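Local atomic coordinates of Lin0861 protein (Listeria innocua, PDB entry 3O60), a protein that is of unknown function but probably acts as a DNA-binding transcriptional regulator of the TetR type, paired as a dimer. Residues A[36-41]-A[63-68]; A[70-75]-A[118-123]; A[92-97]-A[175-180]; A[96-101]-A[167-172]. All coordinates share one frame; numbering follows the deposited sequence.

Contact 1 of 4, residues A[36-41]-A[63-68]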
loop_
_atom_site.group_PDB
_atom_site.type_symbol
_atom_site.label_atom_id
_atom_site.label_comp_id
_atom_site.label_asym_id
_atom_site.label_seq_id
_atom_site.Cartn_x
_atom_site.Cartn_y
_atom_site.Cartn_z
ATOM N N ARG A 36 -26.538 -0.692 -7.210
ATOM C CA ARG A 36 -27.396 0.445 -6.897
ATOM C C ARG A 36 -27.058 1.706 -7.694
ATOM O O ARG A 36 -25.908 1.931 -8.056
ATOM C CB ARG A 36 -27.302 0.758 -5.409
ATOM C CG ARG A 36 -28.323 0.058 -4.548
ATOM C CD ARG A 36 -28.320 0.650 -3.158
ATOM N NE ARG A 36 -28.981 -0.205 -2.186
ATOM C CZ ARG A 36 -29.448 0.223 -1.022
ATOM N NH1 ARG A 36 -29.326 1.496 -0.690
ATOM N NH2 ARG A 36 -30.034 -0.619 -0.189
ATOM N N THR A 37 -28.078 2.515 -7.955
ATOM C CA THR A 37 -27.901 3.797 -8.613
ATOM C C THR A 37 -27.273 4.783 -7.653
ATOM O O THR A 37 -27.701 4.889 -6.511
ATOM C CB THR A 37 -29.245 4.370 -9.045
ATOM O OG1 THR A 37 -30.267 3.393 -8.829
ATOM C CG2 THR A 37 -29.211 4.743 -10.508
ATOM N N PHE A 38 -26.238 5.479 -8.099
ATOM C CA PHE A 38 -25.627 6.524 -7.295
ATOM C C PHE A 38 -26.562 7.701 -7.048
ATOM O O PHE A 38 -26.632 8.234 -5.949
ATOM C CB PHE A 38 -24.340 7.010 -7.945
ATOM C CG PHE A 38 -23.644 8.072 -7.166
ATOM C CD1 PHE A 38 -22.686 7.743 -6.236
ATOM C CD2 PHE A 38 -23.956 9.401 -7.353
ATOM C CE1 PHE A 38 -22.051 8.716 -5.515
ATOM C CE2 PHE A 38 -23.319 10.376 -6.633
ATOM C CZ PHE A 38 -22.368 10.035 -5.715
ATOM N N GLU A 39 -27.297 8.096 -8.077
ATOM C CA GLU A 39 -28.223 9.211 -7.967
ATOM C C GLU A 39 -29.278 8.870 -6.931
ATOM O O GLU A 39 -29.722 9.722 -6.172
ATOM C CB GLU A 39 -28.876 9.502 -9.313
ATOM N N SER A 40 -29.637 7.595 -6.891
ATOM C CA SER A 40 -30.649 7.081 -5.983
ATOM C C SER A 40 -30.256 7.255 -4.532
ATOM O O SER A 40 -31.098 7.526 -3.687
ATOM C CB SER A 40 -30.892 5.601 -6.251
ATOM O OG SER A 40 -30.080 4.804 -5.410
ATOM N N ILE A 41 -28.968 7.113 -4.254
ATOM C CA ILE A 41 -28.488 7.049 -2.884
ATOM C C ILE A 41 -28.786 8.326 -2.132
ATOM O O ILE A 41 -28.700 9.417 -2.673
ATOM C CB ILE A 41 -26.977 6.779 -2.818
ATOM C CG1 ILE A 41 -26.633 5.483 -3.538
ATOM C CG2 ILE A 41 -26.515 6.703 -1.383
ATOM C CD1 ILE A 41 -25.192 5.099 -3.405
ATOM N N GLU A 63 -21.906 16.923 0.452
ATOM C CA GLU A 63 -22.580 15.887 -0.333
ATOM C C GLU A 63 -21.874 14.531 -0.373
ATOM O O GLU A 63 -20.688 14.423 -0.098
ATOM C CB GLU A 63 -22.843 16.384 -1.756
ATOM C CG GLU A 63 -23.885 15.578 -2.517
ATOM C CD GLU A 63 -25.118 16.387 -2.872
ATOM O OE1 GLU A 63 -25.311 16.702 -4.064
ATOM O OE2 GLU A 63 -25.902 16.703 -1.959
ATOM N N ILE A 64 -22.634 13.505 -0.737
ATOM C CA ILE A 64 -22.198 12.113 -0.698
ATOM C C ILE A 64 -20.968 11.855 -1.549
ATOM O O ILE A 64 -20.125 11.036 -1.203
ATOM C CB ILE A 64 -23.298 11.164 -1.171
ATOM C CG1 ILE A 64 -24.485 11.205 -0.214
ATOM C CG2 ILE A 64 -22.758 9.757 -1.287
ATOM C CD1 ILE A 64 -25.561 10.221 -0.558
ATOM N N ILE A 65 -20.850 12.597 -2.640
ATOM C CA ILE A 65 -19.756 12.430 -3.584
ATOM C C ILE A 65 -18.423 12.753 -2.940
ATOM O O ILE A 65 -17.382 12.301 -3.394
ATOM C CB ILE A 65 -19.943 13.297 -4.832
ATOM C CG1 ILE A 65 -18.962 12.872 -5.922
ATOM C CG2 ILE A 65 -19.758 14.759 -4.495
ATOM C CD1 ILE A 65 -19.448 11.721 -6.747
ATOM N N GLN A 66 -18.469 13.509 -1.852
ATOM C CA GLN A 66 -17.265 13.925 -1.145
ATOM C C GLN A 66 -16.479 12.748 -0.575
ATOM O O GLN A 66 -15.254 12.765 -0.559
ATOM C CB GLN A 66 -17.584 14.949 -0.056
ATOM C CG GLN A 66 -16.426 15.888 0.240
ATOM C CD GLN A 66 -16.868 17.295 0.569
ATOM O OE1 GLN A 66 -16.085 18.096 1.069
ATOM N NE2 GLN A 66 -18.125 17.605 0.290
ATOM N N VAL A 67 -17.210 11.739 -0.115
ATOM C CA VAL A 67 -16.638 10.514 0.421
ATOM C C VAL A 67 -15.701 9.880 -0.584
ATOM O O VAL A 67 -14.611 9.437 -0.253
ATOM C CB VAL A 67 -17.739 9.501 0.734
ATOM C CG1 VAL A 67 -17.144 8.202 1.210
ATOM C CG2 VAL A 67 -18.698 10.064 1.750
ATOM N N ILE A 68 -16.155 9.828 -1.821
ATOM C CA ILE A 68 -15.348 9.338 -2.921
ATOM C C ILE A 68 -14.142 10.242 -3.082
ATOM O O ILE A 68 -13.067 9.799 -3.445
ATOM C CB ILE A 68 -16.137 9.252 -4.218
ATOM C CG1 ILE A 68 -17.439 8.494 -3.984
ATOM C CG2 ILE A 68 -15.327 8.537 -5.271
ATOM C CD1 ILE A 68 -17.363 7.052 -4.368
#

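Contact 2 of 4, residues A[70-75]-A[118-123]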
loop_
_atom_site.group_PDB
_atom_site.type_symbol
_atom_site.label_atom_id
_atom_site.label_comp_id
_atom_site.label_asym_id
_atom_site.label_seq_id
_atom_site.Cartn_x
_atom_site.Cartn_y
_atom_site.Cartn_z
ATOM N N VAL A 70 -12.576 11.872 -0.670
ATOM C CA VAL A 70 -11.646 11.514 0.391
ATOM C C VAL A 70 -10.895 10.229 0.078
ATOM O O VAL A 70 -9.703 10.129 0.324
ATOM C CB VAL A 70 -12.353 11.363 1.740
ATOM C CG1 VAL A 70 -11.355 11.025 2.818
ATOM C CG2 VAL A 70 -13.086 12.630 2.090
ATOM N N GLN A 71 -11.589 9.252 -0.490
ATOM C CA GLN A 71 -10.960 7.984 -0.803
ATOM C C GLN A 71 -9.836 8.203 -1.793
ATOM O O GLN A 71 -8.756 7.653 -1.643
ATOM C CB GLN A 71 -11.982 7.027 -1.410
ATOM C CG GLN A 71 -12.698 6.165 -0.404
ATOM C CD GLN A 71 -11.772 5.629 0.652
ATOM O OE1 GLN A 71 -11.920 5.932 1.828
ATOM N NE2 GLN A 71 -10.807 4.832 0.239
ATOM N N ILE A 72 -10.089 9.021 -2.802
ATOM C CA ILE A 72 -9.087 9.310 -3.811
ATOM C C ILE A 72 -7.909 9.978 -3.140
ATOM O O ILE A 72 -6.762 9.729 -3.482
ATOM C CB ILE A 72 -9.636 10.239 -4.893
ATOM C CG1 ILE A 72 -11.014 9.771 -5.346
ATOM C CG2 ILE A 72 -8.698 10.285 -6.073
ATOM C CD1 ILE A 72 -11.559 10.567 -6.479
ATOM N N LEU A 73 -8.209 10.842 -2.183
ATOM C CA LEU A 73 -7.186 11.527 -1.412
ATOM C C LEU A 73 -6.345 10.565 -0.581
ATOM O O LEU A 73 -5.140 10.748 -0.447
ATOM C CB LEU A 73 -7.814 12.589 -0.518
ATOM C CG LEU A 73 -7.108 13.938 -0.554
ATOM C CD1 LEU A 73 -7.343 14.691 0.731
ATOM C CD2 LEU A 73 -5.631 13.739 -0.786
ATOM N N ARG A 74 -6.988 9.547 -0.017
ATOM C CA ARG A 74 -6.299 8.570 0.815
ATOM C C ARG A 74 -5.254 7.813 0.016
ATOM O O ARG A 74 -4.134 7.623 0.465
ATOM C CB ARG A 74 -7.310 7.576 1.384
ATOM C CG ARG A 74 -7.299 7.452 2.894
ATOM C CD ARG A 74 -8.376 6.492 3.371
ATOM N NE ARG A 74 -8.875 6.846 4.695
ATOM C CZ ARG A 74 -9.756 6.128 5.377
ATOM N NH1 ARG A 74 -10.242 5.013 4.865
ATOM N NH2 ARG A 74 -10.152 6.524 6.575
ATOM N N THR A 75 -5.625 7.398 -1.185
ATOM C CA THR A 75 -4.731 6.655 -2.055
ATOM C C THR A 75 -3.539 7.531 -2.357
ATOM O O THR A 75 -2.419 7.055 -2.491
ATOM C CB THR A 75 -5.412 6.289 -3.359
ATOM O OG1 THR A 75 -5.872 7.486 -3.991
ATOM C CG2 THR A 75 -6.587 5.380 -3.101
ATOM N N ASN A 118 -14.423 14.443 -12.570
ATOM C CA ASN A 118 -13.867 15.762 -12.602
ATOM C C ASN A 118 -13.237 16.073 -11.294
ATOM O O ASN A 118 -12.443 16.962 -11.172
ATOM C CB ASN A 118 -14.926 16.765 -12.952
ATOM C CG ASN A 118 -15.265 16.752 -14.395
ATOM O OD1 ASN A 118 -14.410 16.707 -15.246
ATOM N ND2 ASN A 118 -16.526 16.795 -14.682
ATOM N N ILE A 119 -13.588 15.287 -10.307
ATOM C CA ILE A 119 -12.969 15.352 -9.005
ATOM C C ILE A 119 -11.651 14.646 -8.998
ATOM O O ILE A 119 -10.721 15.086 -8.401
ATOM C CB ILE A 119 -13.809 14.651 -7.993
ATOM C CG1 ILE A 119 -15.003 15.491 -7.640
ATOM C CG2 ILE A 119 -13.041 14.425 -6.780
ATOM C CD1 ILE A 119 -16.056 14.714 -7.053
ATOM N N PHE A 120 -11.567 13.539 -9.679
ATOM C CA PHE A 120 -10.342 12.813 -9.692
ATOM C C PHE A 120 -9.269 13.638 -10.319
ATOM O O PHE A 120 -8.179 13.692 -9.830
ATOM C CB PHE A 120 -10.552 11.570 -10.495
ATOM C CG PHE A 120 -9.346 10.748 -10.652
ATOM C CD1 PHE A 120 -9.011 9.830 -9.730
ATOM C CD2 PHE A 120 -8.566 10.876 -11.734
ATOM C CE1 PHE A 120 -7.939 9.101 -9.882
ATOM C CE2 PHE A 120 -7.512 10.130 -11.871
ATOM C CZ PHE A 120 -7.197 9.248 -10.948
ATOM N N ILE A 121 -9.594 14.290 -11.412
ATOM C CA ILE A 121 -8.645 15.051 -12.205
ATOM C C ILE A 121 -8.060 16.237 -11.460
ATOM O O ILE A 121 -6.864 16.491 -11.535
ATOM C CB ILE A 121 -9.285 15.556 -13.501
ATOM C CG1 ILE A 121 -9.444 14.410 -14.496
ATOM C CG2 ILE A 121 -8.445 16.656 -14.103
ATOM C CD1 ILE A 121 -10.862 14.139 -14.883
ATOM N N ASP A 122 -8.904 16.938 -10.732
ATOM C CA ASP A 122 -8.510 18.120 -10.006
ATOM C C ASP A 122 -7.543 17.839 -8.914
ATOM O O ASP A 122 -6.549 18.510 -8.792
ATOM C CB ASP A 122 -9.727 18.756 -9.413
ATOM C CG ASP A 122 -10.276 19.816 -10.287
ATOM O OD1 ASP A 122 -10.124 21.012 -9.955
ATOM O OD2 ASP A 122 -10.883 19.455 -11.304
ATOM N N VAL A 123 -7.864 16.854 -8.099
ATOM C CA VAL A 123 -7.001 16.375 -7.025
ATOM C C VAL A 123 -5.750 15.662 -7.515
ATOM O O VAL A 123 -4.653 15.924 -7.044
ATOM C CB VAL A 123 -7.758 15.407 -6.123
ATOM C CG1 VAL A 123 -7.162 15.403 -4.737
ATOM C CG2 VAL A 123 -9.213 15.781 -6.073
#

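Contact 3 of 4, residues A[92-97]-A[175-180]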
loop_
_atom_site.group_PDB
_atom_site.type_symbol
_atom_site.label_atom_id
_atom_site.label_comp_id
_atom_site.label_asym_id
_atom_site.label_seq_id
_atom_site.Cartn_x
_atom_site.Cartn_y
_atom_site.Cartn_z
ATOM N N ASN A 92 10.356 4.101 -13.583
ATOM C CA ASN A 92 10.075 3.795 -12.193
ATOM C C ASN A 92 8.777 4.415 -11.721
ATOM O O ASN A 92 7.978 3.763 -11.061
ATOM C CB ASN A 92 11.211 4.305 -11.312
ATOM C CG ASN A 92 12.231 3.242 -11.004
ATOM O OD1 ASN A 92 12.100 2.100 -11.430
ATOM N ND2 ASN A 92 13.261 3.613 -10.259
ATOM N N ILE A 93 8.577 5.686 -12.037
ATOM C CA ILE A 93 7.347 6.373 -11.670
ATOM C C ILE A 93 6.141 5.754 -12.358
ATOM O O ILE A 93 5.082 5.617 -11.764
ATOM C CB ILE A 93 7.413 7.856 -12.011
ATOM C CG1 ILE A 93 8.784 8.413 -11.647
ATOM C CG2 ILE A 93 6.340 8.609 -11.270
ATOM C CD1 ILE A 93 8.749 9.376 -10.504
ATOM N N GLN A 94 6.315 5.367 -13.612
ATOM C CA GLN A 94 5.211 4.837 -14.387
ATOM C C GLN A 94 4.678 3.578 -13.740
ATOM O O GLN A 94 3.473 3.387 -13.641
ATOM C CB GLN A 94 5.692 4.493 -15.791
ATOM C CG GLN A 94 5.237 5.434 -16.869
ATOM C CD GLN A 94 6.075 5.308 -18.116
ATOM O OE1 GLN A 94 6.419 4.206 -18.533
ATOM N NE2 GLN A 94 6.417 6.437 -18.715
ATOM N N ARG A 95 5.586 2.708 -13.323
ATOM C CA ARG A 95 5.197 1.429 -12.760
ATOM C C ARG A 95 4.389 1.629 -11.495
ATOM O O ARG A 95 3.410 0.931 -11.265
ATOM C CB ARG A 95 6.428 0.582 -12.465
ATOM N N LEU A 96 4.803 2.576 -10.666
ATOM C CA LEU A 96 4.092 2.810 -9.426
ATOM C C LEU A 96 2.666 3.274 -9.655
ATOM O O LEU A 96 1.751 2.776 -9.020
ATOM C CB LEU A 96 4.825 3.844 -8.578
ATOM C CG LEU A 96 4.106 4.256 -7.297
ATOM C CD1 LEU A 96 4.628 5.578 -6.799
ATOM C CD2 LEU A 96 2.625 4.331 -7.542
ATOM N N ILE A 97 2.495 4.144 -10.618
ATOM C CA ILE A 97 1.202 4.626 -10.948
ATOM C C ILE A 97 0.418 3.486 -11.447
ATOM O O ILE A 97 -0.665 3.260 -11.022
ATOM C CB ILE A 97 1.285 5.641 -12.025
ATOM C CG1 ILE A 97 1.699 6.957 -11.426
ATOM C CG2 ILE A 97 -0.030 5.842 -12.613
ATOM C CD1 ILE A 97 2.053 7.943 -12.409
ATOM N N LEU A 175 3.171 -0.574 -24.292
ATOM C CA LEU A 175 2.083 0.112 -24.964
ATOM C C LEU A 175 2.131 1.605 -24.691
ATOM O O LEU A 175 1.969 2.411 -25.593
ATOM C CB LEU A 175 0.741 -0.452 -24.515
ATOM C CG LEU A 175 0.270 -1.707 -25.240
ATOM C CD1 LEU A 175 -0.805 -2.407 -24.443
ATOM C CD2 LEU A 175 -0.228 -1.367 -26.621
ATOM N N ILE A 176 2.332 1.982 -23.438
ATOM C CA ILE A 176 2.336 3.390 -23.104
ATOM C C ILE A 176 3.463 4.036 -23.873
ATOM O O ILE A 176 3.299 5.091 -24.467
ATOM C CB ILE A 176 2.598 3.602 -21.612
ATOM C CG1 ILE A 176 1.298 3.525 -20.823
ATOM C CG2 ILE A 176 3.265 4.935 -21.378
ATOM C CD1 ILE A 176 1.417 4.072 -19.436
ATOM N N GLN A 177 4.562 3.330 -23.973
ATOM C CA GLN A 177 5.650 3.828 -24.765
ATOM C C GLN A 177 5.333 3.656 -26.222
ATOM O O GLN A 177 5.737 4.449 -27.025
ATOM C CB GLN A 177 6.949 3.143 -24.406
ATOM C CG GLN A 177 7.873 4.028 -23.611
ATOM C CD GLN A 177 7.112 4.893 -22.668
ATOM O OE1 GLN A 177 7.649 5.802 -22.051
ATOM N NE2 GLN A 177 5.835 4.617 -22.557
ATOM N N GLU A 178 4.578 2.633 -26.570
ATOM C CA GLU A 178 4.139 2.492 -27.943
ATOM C C GLU A 178 3.447 3.765 -28.358
ATOM O O GLU A 178 3.698 4.280 -29.405
ATOM C CB GLU A 178 3.189 1.308 -28.089
ATOM N N ALA A 179 2.577 4.283 -27.516
ATOM C CA ALA A 179 1.740 5.427 -27.851
ATOM C C ALA A 179 2.553 6.704 -27.988
ATOM O O ALA A 179 2.326 7.499 -28.887
ATOM C CB ALA A 179 0.662 5.605 -26.808
ATOM N N ALA A 180 3.494 6.902 -27.077
ATOM C CA ALA A 180 4.305 8.109 -27.057
ATOM C C ALA A 180 5.135 8.229 -28.318
ATOM O O ALA A 180 5.313 9.315 -28.846
ATOM C CB ALA A 180 5.193 8.129 -25.839
#

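Contact 4 of 4, residues A[96-101]-A[167-172]. With SO4 (sulfate ion), chain C.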
loop_
_atom_site.group_PDB
_atom_site.type_symbol
_atom_site.label_atom_id
_atom_site.label_comp_id
_atom_site.label_asym_id
_atom_site.label_seq_id
_atom_site.Cartn_x
_atom_site.Cartn_y
_atom_site.Cartn_z
ATOM N N LEU A 96 4.803 2.576 -10.666
ATOM C CA LEU A 96 4.092 2.810 -9.426
ATOM C C LEU A 96 2.666 3.274 -9.655
ATOM O O LEU A 96 1.751 2.776 -9.020
ATOM C CB LEU A 96 4.825 3.844 -8.578
ATOM C CG LEU A 96 4.106 4.256 -7.297
ATOM C CD1 LEU A 96 4.628 5.578 -6.799
ATOM C CD2 LEU A 96 2.625 4.331 -7.542
ATOM N N ILE A 97 2.495 4.144 -10.618
ATOM C CA ILE A 97 1.202 4.626 -10.948
ATOM C C ILE A 97 0.418 3.486 -11.447
ATOM O O ILE A 97 -0.665 3.260 -11.022
ATOM C CB ILE A 97 1.285 5.641 -12.025
ATOM C CG1 ILE A 97 1.699 6.957 -11.426
ATOM C CG2 ILE A 97 -0.030 5.842 -12.613
ATOM C CD1 ILE A 97 2.053 7.943 -12.409
ATOM N N LEU A 98 0.979 2.744 -12.362
ATOM C CA LEU A 98 0.259 1.644 -12.919
ATOM C C LEU A 98 -0.257 0.756 -11.855
ATOM O O LEU A 98 -1.420 0.453 -11.817
ATOM C CB LEU A 98 1.172 0.823 -13.765
ATOM C CG LEU A 98 1.603 1.404 -15.091
ATOM C CD1 LEU A 98 1.939 0.290 -16.012
ATOM C CD2 LEU A 98 0.547 2.264 -15.670
ATOM N N ARG A 99 0.637 0.302 -11.003
ATOM C CA ARG A 99 0.305 -0.576 -9.892
ATOM C C ARG A 99 -0.878 -0.113 -9.120
ATOM O O ARG A 99 -1.588 -0.879 -8.538
ATOM C CB ARG A 99 1.458 -0.609 -8.919
ATOM C CG ARG A 99 2.527 -1.580 -9.255
ATOM C CD ARG A 99 3.507 -1.645 -8.161
ATOM N NE ARG A 99 4.812 -1.221 -8.590
ATOM C CZ ARG A 99 5.516 -0.312 -7.960
ATOM N NH1 ARG A 99 5.035 0.251 -6.889
ATOM N NH2 ARG A 99 6.687 0.045 -8.403
ATOM N N THR A 100 -1.062 1.178 -9.095
ATOM C CA THR A 100 -2.094 1.767 -8.319
ATOM C C THR A 100 -3.382 1.680 -9.060
ATOM O O THR A 100 -4.398 1.538 -8.483
ATOM C CB THR A 100 -1.748 3.195 -8.072
ATOM O OG1 THR A 100 -0.527 3.232 -7.350
ATOM C CG2 THR A 100 -2.780 3.835 -7.246
ATOM N N ILE A 101 -3.357 1.756 -10.362
ATOM C CA ILE A 101 -4.596 1.643 -11.069
ATOM C C ILE A 101 -5.074 0.222 -10.928
ATOM O O ILE A 101 -6.235 -0.060 -10.836
ATOM C CB ILE A 101 -4.426 2.023 -12.522
ATOM C CG1 ILE A 101 -3.988 3.460 -12.612
ATOM C CG2 ILE A 101 -5.711 1.927 -13.219
ATOM C CD1 ILE A 101 -3.616 3.868 -13.932
ATOM N N TYR A 167 -3.858 -7.076 -18.659
ATOM C CA TYR A 167 -2.547 -6.578 -19.037
ATOM C C TYR A 167 -1.572 -6.601 -17.874
ATOM O O TYR A 167 -1.901 -6.173 -16.779
ATOM C CB TYR A 167 -2.661 -5.136 -19.548
ATOM C CG TYR A 167 -3.602 -4.935 -20.717
ATOM C CD1 TYR A 167 -3.142 -5.001 -22.022
ATOM C CD2 TYR A 167 -4.946 -4.660 -20.516
ATOM C CE1 TYR A 167 -3.992 -4.815 -23.090
ATOM C CE2 TYR A 167 -5.801 -4.472 -21.579
ATOM C CZ TYR A 167 -5.317 -4.553 -22.864
ATOM O OH TYR A 167 -6.159 -4.370 -23.930
ATOM N N THR A 168 -0.376 -7.110 -18.120
ATOM C CA THR A 168 0.713 -6.992 -17.166
ATOM C C THR A 168 1.296 -5.590 -17.237
ATOM O O THR A 168 1.127 -4.890 -18.225
ATOM C CB THR A 168 1.806 -8.040 -17.400
ATOM O OG1 THR A 168 2.922 -7.437 -18.059
ATOM C CG2 THR A 168 1.275 -9.167 -18.245
ATOM N N ASN A 169 1.991 -5.181 -16.188
ATOM C CA ASN A 169 2.569 -3.852 -16.157
ATOM C C ASN A 169 3.596 -3.670 -17.259
ATOM O O ASN A 169 3.680 -2.618 -17.875
ATOM C CB ASN A 169 3.196 -3.575 -14.797
ATOM C CG ASN A 169 2.218 -2.972 -13.823
ATOM O OD1 ASN A 169 2.575 -2.124 -13.012
ATOM N ND2 ASN A 169 0.972 -3.404 -13.897
ATOM N N ASP A 170 4.372 -4.712 -17.508
ATOM C CA ASP A 170 5.416 -4.655 -18.513
ATOM C C ASP A 170 4.797 -4.410 -19.874
ATOM O O ASP A 170 5.348 -3.687 -20.693
ATOM C CB ASP A 170 6.231 -5.944 -18.512
ATOM C CG ASP A 170 7.268 -5.969 -17.417
ATOM O OD1 ASP A 170 7.292 -5.026 -16.608
ATOM O OD2 ASP A 170 8.058 -6.929 -17.362
ATOM N N GLN A 171 3.638 -5.010 -20.101
ATOM C CA GLN A 171 2.893 -4.788 -21.326
ATOM C C GLN A 171 2.454 -3.333 -21.438
ATOM O O GLN A 171 2.545 -2.729 -22.500
ATOM C CB GLN A 171 1.671 -5.699 -21.362
ATOM C CG GLN A 171 2.007 -7.168 -21.401
ATOM C CD GLN A 171 0.798 -8.036 -21.638
ATOM O OE1 GLN A 171 -0.298 -7.725 -21.190
ATOM N NE2 GLN A 171 0.993 -9.137 -22.343
ATOM N N LEU A 172 1.958 -2.789 -20.337
ATOM C CA LEU A 172 1.452 -1.428 -20.319
ATOM C C LEU A 172 2.546 -0.427 -20.629
ATOM O O LEU A 172 2.317 0.549 -21.324
ATOM C CB LEU A 172 0.806 -1.115 -18.975
ATOM C CG LEU A 172 -0.402 -1.985 -18.639
ATOM C CD1 LEU A 172 -0.849 -1.756 -17.217
ATOM C CD2 LEU A 172 -1.527 -1.707 -19.602
HETATM S S SO4 C . 5.746 -3.928 -11.666
HETATM O O1 SO4 C . 5.039 -2.649 -11.642
HETATM O O2 SO4 C . 7.091 -3.653 -11.157
HETATM O O3 SO4 C . 5.009 -4.927 -10.880
HETATM O O4 SO4 C . 5.857 -4.445 -13.032
#

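Contact 1 of 4, residues A[36-41]-A[63-68]
F38 meets I65, and I41 meets I64, where the loop 36-41 closes over the start of helix 65-84. Followed outward, F38 first runs across the contact rather than at it. Its CB and CG stay clear of segment 63-68. CG is anti to the backbone N (chi1 -179°) and beside the carbonyl carbon, and from there the ring extends to I65. CD1 and CD2 make no close contact with segment 63-68. CE1 stands 4.4 Å from I64 CG2, a loose touch, and 4.2 Å from I65 CD1. CZ makes the closest approach, 3.5 Å to I65 CD1, and CE2 comes within 4.1 Å of that methyl. I65 CD1 meets the ring obliquely, the two side chains crossing at about a right angle. Beside this pair, I41 CB points at the helix and its CG2 methyl rests 3.7 Å from I64 CD1. The contact across the segments is thus wholly apolar. Within the loop, the S40 hydroxyl donates to T37 O, and I41 N bonds to F38 O, which gives 38-41 a turn-like path. In a TetR-type regulator, with its helix-turn-helix in helices 43-50 and 54-60, this contact joins the loop before the probable DNA-binding helices to the long helix that leads into the C-terminal domain. From helix 105-114, W113 is edge-to-face to the F38 ring and also touches I41, while S114 touches F38 and I65. Helix 15-33 adds F31 against I41 and L28 against I64.

Contact 2 of 4, residues A[70-75]-A[118-123]
Helices 65-84 and 117-134 pass each other with I72 opposite F120 and L73 opposite V123, their short axes 10.2 Å apart at closest approach and their N-to-C directions 35° apart. I72 does most of the work. Its CB points at helix 117-134, and both of its branches reach that helix. The CG2 methyl, anti to the backbone N, touches the F120 ring at CD1, 3.7 Å away, with CE1 slightly farther at 4.1 Å. The methyl comes to that ring obliquely, and the two side chains cross at about a right angle. The longer branch, with CG1 beside the backbone N (chi1 -46°), brings CD1 against both neighbours: it lies 4.1 Å from I119 CG2 and equally near the root of F120, at CA. In the TetR fold, which this all-helical chain resembles, the helix following the DNA-binding domain runs on into the C-terminal domain, and helix 65-84 has that place here. The I72 pair belongs to the buried interior near the middle of the chain, where F120 also packs on I153 and L154 of helix 144-162. The second pair fits more loosely: L73 CG and V123 CG1 are 4.4 Å apart, although V123 CB is aimed at the facing helix. Other turns of helix 65-84 join in on the same face, since I119 also rests on I65 and E69, and V123 on M76. R74, turned to a different side of helix 65-84, hydrogen-bonds T22 of helix 15-33 and packs on Q85 of the second subunit.

Contact 3 of 4, residues A[92-97]-A[175-180]
Q94 and Q177 bring their terminal amides together obliquely, the two planes turned 56° from each other. Q94 CB points at helix 169-182, and its chain, extended beyond CG (chi2 162°), carries the amide across to Q177. Q177 arrives differently: its CB heads past helix 90-103, and a bend at chi2 (36°) turns the amide back toward Q94. The nearest atoms, Q94 NE2 and Q177 OE1, remain 3.6 Å apart, a polar contact too long to count as a hydrogen bond. Both helices belong to the all-helical C-terminal part of a TetR-like chain, and the glutamines meet at its surface; the centre of the contact lies about 17 Å from the centre of the chain. Helix 90-103 turns its other side to helix 65-84, where I93 and L96 lie against F83. Next to the amide pair, I176 also points its CB at helix 90-103, and its CG2 methyl lies 4.3 Å from Q94 OE1, a loose contact at the amide oxygen. Q177 NE2 is occupied elsewhere, in a weak hydrogen bond to V173 O one turn earlier in its own helix. Q94, I176 and Q177 all touch a crystal neighbour as well, which may influence how the two amides are turned.

Contact 4 of 4, residues A[96-101]-A[167-172]
The capped first turn of helix 169-182 packs on helix 90-103, with N169 and L172 meeting L98 beside a bound sulfate. T168, in the N-cap position, and Q171 form a capping box: Q171 N donates to T168 OG1 (3.3 Å), and T168 N donates to Q171 OE1 (3.1 Å). From this capped turn N169 and L172 both point their CB atoms at helix 90-103, within the all-helical C-terminal part of this TetR-like chain. L98 supplies the apolar half. Its CG lies beside the backbone N (chi1 -72°), and CD1 ends 3.5 Å from L172 CB, the two leucines sliding past each other in opposite directions. L98 also packs on L156 of helix 144-162, which ties a third helix into the joint. N169 brings its amide over the root of L98, OD1 standing 3.3 Å from L98 CB, and its chain crosses that of R99 at about a right angle, although the guanidinium and amide planes are only 14° apart. The sulfate, probably taken up from the crystallisation liquor, sits beside this pair, with O1 close to both side chains. R99, bent at chi3, presents the edge of its guanidinium to the ion, and NE makes a weak hydrogen bond of 3.4 Å to sulfate O1. One face of that guanidinium lies over its own helix, with L96 CA 3.6 Å above the plane.

From the N terminus, contact 1 closes first, joining the loop after helix 15-33 to the start of helix 65-84 and closing a local loop that contains the putative DNA-binding helices. Contact 2 opens farther along that helix and closes on helix 117-134; the two contacts touch each other where the start of helix 65-84 meets helix 117-134. Contacts 3 and 4 open on helix 90-103, inside the loop of contact 2, and close beyond it on helix 169-182, so both cross contact 2. They share L96 and I97, and contact 4 closes before contact 3 does. Contact 1 and this pair lie on opposite sides of the chain centre, with helix 65-84 spanning between.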